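PDB 3CIT: sensor histidine kinase from Pseudomonas syringae pv. tomato, which probably acts as the sensor kinase of a two-component phosphorelay, the chain here being its GAF domain, a module generally associated with signal sensing. Local coordinates for residues S124-G128 against E129-S133; T139-A142 against A143-N147. All blocks are in the same frame, centred on the assembly; numbering follows the deposited sequence.

Contact 1 of 2, residues S124-G128 against E129-S133; sequences SAPDG and EDIES. With SO4 (sulfate ion), chain J.
D127 and G128 hand their carbonyl oxygens to I131 and E132 in the opening i to i+4 hydrogen bonds of the long helix 128-156, which starts where the loop leaving strand 111-119 of this GAF domain turns into its last helix. The I131 N to D127 O bond is 3.0 Å long, and E132 N reaches G128 O at 2.8 Å. D127 holds the N-cap position, yet its carboxylate makes no capping bond. A chi1 of -68° puts CG beside the backbone N and anti to the carbonyl carbon, and OD1 accepts from Q6 of the second subunit. Its OD2 lies 4.7 Å from D130 OD2, a pairing of like charges that two waters probably ease: one donates to both carboxylates, the other accepts from D127 N and donates to D130 OD2. The main partner of D130 is R13 of its own chain, in a salt bridge at OD1. The apolar side of the turn belongs to P126 and I131, whose CB and CG1 meet at 4.0 Å, while the I131 CD1 methyl lies 3.4 Å from P126 O, an oxygen already hydrogen-bonded by R10 of the second subunit. The carboxylate of E132 pairs with R15 of the fourth subunit; so does that of E129 in the conformer described here, which also pairs with R10 and R13 of its own chain. The next carbonyl after G128, E129 O, is gripped twice by S133, through N and through OG, the latter at 2.7 Å. At the loop end a sulfate, probably from the crystallisation liquor, accepts from S124 OG through O3 and from S124 N through O2, the latter at 2.7 Å.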
loop_
_atom_site.group_PDB
_atom_site.type_symbol
_atom_site.label_atom_id
_atom_site.label_comp_id
_atom_site.label_asym_id
_atom_site.label_seq_id
_atom_site.Cartn_x
_atom_site.Cartn_y
_atom_site.Cartn_z
ATOM N N SER A 124 -12.398 15.831 7.803
ATOM C CA SER A 124 -12.459 14.491 7.187
ATOM C C SER A 124 -11.050 14.111 6.756
ATOM O O SER A 124 -10.231 14.982 6.448
ATOM C CB SER A 124 -13.379 14.494 5.992
ATOM O OG SER A 124 -14.699 14.729 6.387
ATOM N N ALA A 125 -10.730 12.823 6.745
ATOM C CA ALA A 125 -9.450 12.409 6.206
ATOM C C ALA A 125 -9.278 13.007 4.810
ATOM O O ALA A 125 -10.238 13.059 4.039
ATOM C CB ALA A 125 -9.338 10.849 6.147
ATOM N N PRO A 126 -8.046 13.413 4.459
ATOM C CA PRO A 126 -7.811 13.857 3.107
ATOM C C PRO A 126 -8.171 12.797 2.053
ATOM O O PRO A 126 -8.223 11.580 2.339
ATOM C CB PRO A 126 -6.303 14.141 3.094
ATOM C CG PRO A 126 -5.967 14.479 4.531
ATOM C CD PRO A 126 -6.858 13.591 5.318
ATOM N N ASP A 127 -8.399 13.266 0.841
ATOM C CA ASP A 127 -8.701 12.369 -0.253
ATOM C C ASP A 127 -7.623 11.289 -0.342
ATOM O O ASP A 127 -6.438 11.561 -0.129
ATOM C CB ASP A 127 -8.783 13.179 -1.541
ATOM C CG ASP A 127 -9.997 14.127 -1.569
ATOM O OD1 ASP A 127 -10.852 14.091 -0.643
ATOM O OD2 ASP A 127 -10.094 14.903 -2.547
ATOM N N GLY A 128 -8.020 10.066 -0.651
ATOM C CA GLY A 128 -7.096 8.952 -0.675
ATOM C C GLY A 128 -5.856 9.195 -1.511
ATOM O O GLY A 128 -4.755 8.800 -1.115
ATOM N N GLU A 129 -6.000 9.856 -2.653
ATOM C CA GLU A 129 -4.829 10.038 -3.497
ATOM C C GLU A 129 -3.902 11.183 -3.020
ATOM O O GLU A 129 -2.720 11.227 -3.385
ATOM C CB GLU A 129 -5.232 10.205 -4.946
ATOM C CG GLU A 129 -4.336 9.459 -5.831
ATOM C CD GLU A 129 -4.799 9.474 -7.233
ATOM O OE1 GLU A 129 -5.164 10.561 -7.744
ATOM O OE2 GLU A 129 -4.797 8.369 -7.802
ATOM N N ASP A 130 -4.436 12.105 -2.226
ATOM C CA ASP A 130 -3.591 13.009 -1.446
ATOM C C ASP A 130 -2.779 12.222 -0.426
ATOM O O ASP A 130 -1.589 12.443 -0.280
ATOM C CB ASP A 130 -4.406 14.107 -0.735
ATOM C CG ASP A 130 -4.916 15.180 -1.661
ATOM O OD1 ASP A 130 -4.478 15.246 -2.833
ATOM O OD2 ASP A 130 -5.719 15.997 -1.183
ATOM N N ILE A 131 -3.438 11.313 0.291
ATOM C CA ILE A 131 -2.762 10.473 1.262
ATOM C C ILE A 131 -1.669 9.616 0.624
ATOM O O ILE A 131 -0.542 9.589 1.119
ATOM C CB ILE A 131 -3.756 9.591 2.037
ATOM C CG1 ILE A 131 -4.653 10.469 2.921
ATOM C CG2 ILE A 131 -2.960 8.555 2.928
ATOM C CD1 ILE A 131 -5.754 9.713 3.667
ATOM N N GLU A 132 -1.987 8.981 -0.510
ATOM C CA GLU A 132 -1.008 8.203 -1.247
ATOM C C GLU A 132 0.202 9.027 -1.725
ATOM O O GLU A 132 1.321 8.551 -1.688
ATOM C CB GLU A 132 -1.654 7.551 -2.470
ATOM C CG GLU A 132 -2.583 6.434 -2.201
ATOM C CD GLU A 132 -3.027 5.778 -3.539
ATOM O OE1 GLU A 132 -3.819 6.356 -4.250
ATOM O OE2 GLU A 132 -2.558 4.693 -3.847
ATOM N N SER A 133 -0.038 10.254 -2.168
ATOM C CA SER A 133 1.026 11.162 -2.579
ATOM C C SER A 133 1.906 11.537 -1.385
ATOM O O SER A 133 3.140 11.515 -1.494
ATOM C CB SER A 133 0.415 12.399 -3.269
ATOM O OG SER A 133 -0.296 11.993 -4.413
HETATM S S SO4 J . -14.850 18.269 7.106
HETATM O O1 SO4 J . -15.026 19.435 7.999
HETATM O O2 SO4 J . -13.407 18.141 6.714
HETATM O O3 SO4 J . -15.403 17.100 7.816
HETATM O O4 SO4 J . -15.672 18.458 5.889
HETATM O O HOH W 1 -7.752 16.102 0.499
HETATM O O HOH W 2 -7.511 16.662 -3.162
#

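Contact 2 of 2, residues T139-A142 against A143-N147; sequences TLLA and AHLEN
L141 and L145 meet one turn apart inside helix 128-156, the C-terminal helix of the GAF domain, while the backbone between them is held by a run of i to i+4 hydrogen bonds. Four carbonyls are answered in succession. T139 O takes A143 N at 3.1 Å. L140 O receives H144 N only weakly, at 3.3 Å. L141 O takes L145 N at 2.9 Å, and A142 O accepts from E146 N at 2.8 Å. The weak member of the series has a further neighbour: the H144 ring brings CD2 to 3.0 Å from L140 O, approaching it obliquely, because CG stands beside the backbone N (chi1 -69°) and the ring leans back along the helix. Among the side chains, the leucines do the touching. L141 puts its CG 3.7 Å from L145 CD1, and its own CD1 packs against L145 CG; with L141 CG anti to the backbone N (chi1 -178°), the branch is carried toward the next turn. The E146 carboxylate, in a buried residue, has several donors to satisfy it: OE1 accepts from A107 N and from N147 ND2 of the fourth subunit, and OE2 from D108 N. A143 O is shared as well, taking N147 N of its own chain and N147 ND2 of the fourth subunit. L140 and A143 pack on L140 of that same subunit. Within the chain, L141, H144 and L145 rest on M32 of helix 29-43, H144 also touches L24 and I25 of helix 3-26, and A142 turns to the sheet, against L104 of strand 98-105 and F112 of strand 111-119.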
loop_
_atom_site.group_PDB
_atom_site.type_symbol
_atom_site.label_atom_id
_atom_site.label_comp_id
_atom_site.label_asym_id
_atom_site.label_seq_id
_atom_site.Cartn_x
_atom_site.Cartn_y
_atom_site.Cartn_z
ATOM N N THR A 139 8.321 8.407 1.674
ATOM C CA THR A 139 9.214 7.400 1.145
ATOM C C THR A 139 10.430 8.013 0.454
ATOM O O THR A 139 11.567 7.533 0.609
ATOM C CB THR A 139 8.417 6.447 0.219
ATOM O OG1 THR A 139 7.539 5.649 1.032
ATOM C CG2 THR A 139 9.342 5.565 -0.572
ATOM N N LEU A 140 10.217 9.089 -0.297
ATOM C CA LEU A 140 11.324 9.805 -0.934
ATOM C C LEU A 140 12.259 10.421 0.117
ATOM O O LEU A 140 13.479 10.243 0.064
ATOM C CB LEU A 140 10.805 10.898 -1.863
ATOM C CG LEU A 140 10.151 10.373 -3.119
ATOM C CD1 LEU A 140 9.425 11.518 -3.816
ATOM C CD2 LEU A 140 11.207 9.703 -4.040
ATOM N N LEU A 141 11.665 11.116 1.085
ATOM C CA LEU A 141 12.407 11.625 2.227
ATOM C C LEU A 141 13.231 10.508 2.937
ATOM O O LEU A 141 14.422 10.674 3.217
ATOM C CB LEU A 141 11.464 12.301 3.217
ATOM C CG LEU A 141 12.156 12.914 4.455
ATOM C CD1 LEU A 141 13.229 13.981 4.106
ATOM C CD2 LEU A 141 11.097 13.396 5.495
ATOM N N ALA A 142 12.582 9.406 3.254
ATOM C CA ALA A 142 13.238 8.289 3.912
ATOM C C ALA A 142 14.483 7.819 3.191
ATOM O O ALA A 142 15.511 7.590 3.824
ATOM C CB ALA A 142 12.245 7.094 4.128
ATOM N N ALA A 143 14.396 7.657 1.869
ATOM C CA ALA A 143 15.521 7.136 1.109
ATOM C C ALA A 143 16.741 8.029 1.255
ATOM O O ALA A 143 17.881 7.558 1.385
ATOM C CB ALA A 143 15.146 6.965 -0.400
ATOM N N HIS A 144 16.485 9.325 1.216
ATOM C CA HIS A 144 17.523 10.343 1.291
ATOM C C HIS A 144 18.094 10.496 2.704
ATOM O O HIS A 144 19.301 10.643 2.871
ATOM C CB HIS A 144 16.969 11.676 0.756
ATOM C CG HIS A 144 16.706 11.648 -0.718
ATOM N ND1 HIS A 144 17.694 11.359 -1.641
ATOM C CD2 HIS A 144 15.572 11.842 -1.432
ATOM C CE1 HIS A 144 17.173 11.357 -2.854
ATOM N NE2 HIS A 144 15.889 11.656 -2.756
ATOM N N LEU A 145 17.233 10.447 3.713
ATOM C CA LEU A 145 17.679 10.493 5.109
ATOM C C LEU A 145 18.507 9.253 5.450
ATOM O O LEU A 145 19.526 9.336 6.139
ATOM C CB LEU A 145 16.499 10.611 6.067
ATOM C CG LEU A 145 15.765 11.960 6.121
ATOM C CD1 LEU A 145 14.574 11.867 7.068
ATOM C CD2 LEU A 145 16.747 13.094 6.546
ATOM N N GLU A 146 18.070 8.104 4.956
ATOM C CA GLU A 146 18.792 6.858 5.181
ATOM C C GLU A 146 20.150 6.871 4.504
ATOM O O GLU A 146 21.154 6.502 5.110
ATOM C CB GLU A 146 17.965 5.675 4.700
ATOM C CG GLU A 146 18.672 4.362 4.881
ATOM C CD GLU A 146 17.869 3.228 4.389
ATOM O OE1 GLU A 146 17.692 3.132 3.153
ATOM O OE2 GLU A 146 17.365 2.467 5.238
ATOM N N ASN A 147 20.191 7.341 3.260
ATOM C CA ASN A 147 21.463 7.523 2.575
ATOM C C ASN A 147 22.445 8.332 3.427
ATOM O O ASN A 147 23.556 7.870 3.701
ATOM C CB ASN A 147 21.244 8.176 1.201
ATOM C CG ASN A 147 22.501 8.176 0.356
ATOM O OD1 ASN A 147 23.162 9.202 0.253
ATOM N ND2 ASN A 147 22.852 7.026 -0.221
#

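Helix 128-156 carries both contacts in series, with centres about 21 Å apart and nearest atoms about 7 Å apart without touching. Contact 1 is the partly buried beginning of the helix, where loop and first turn meet, and its side-chain chemistry is mainly polar, with waters and with salt bridges to arginines of its own chain and of another subunit beside a small apolar contact. Contact 2 lies deeper along the same helix, mostly buried, and relies on regular backbone bonding and leucine packing between the helices and the sheet. Both reach the fourth subunit, but differently: contact 1 by glutamate-arginine salt bridges, contact 2 by apolar packing and by hydrogen bonds involving the asparagine amide.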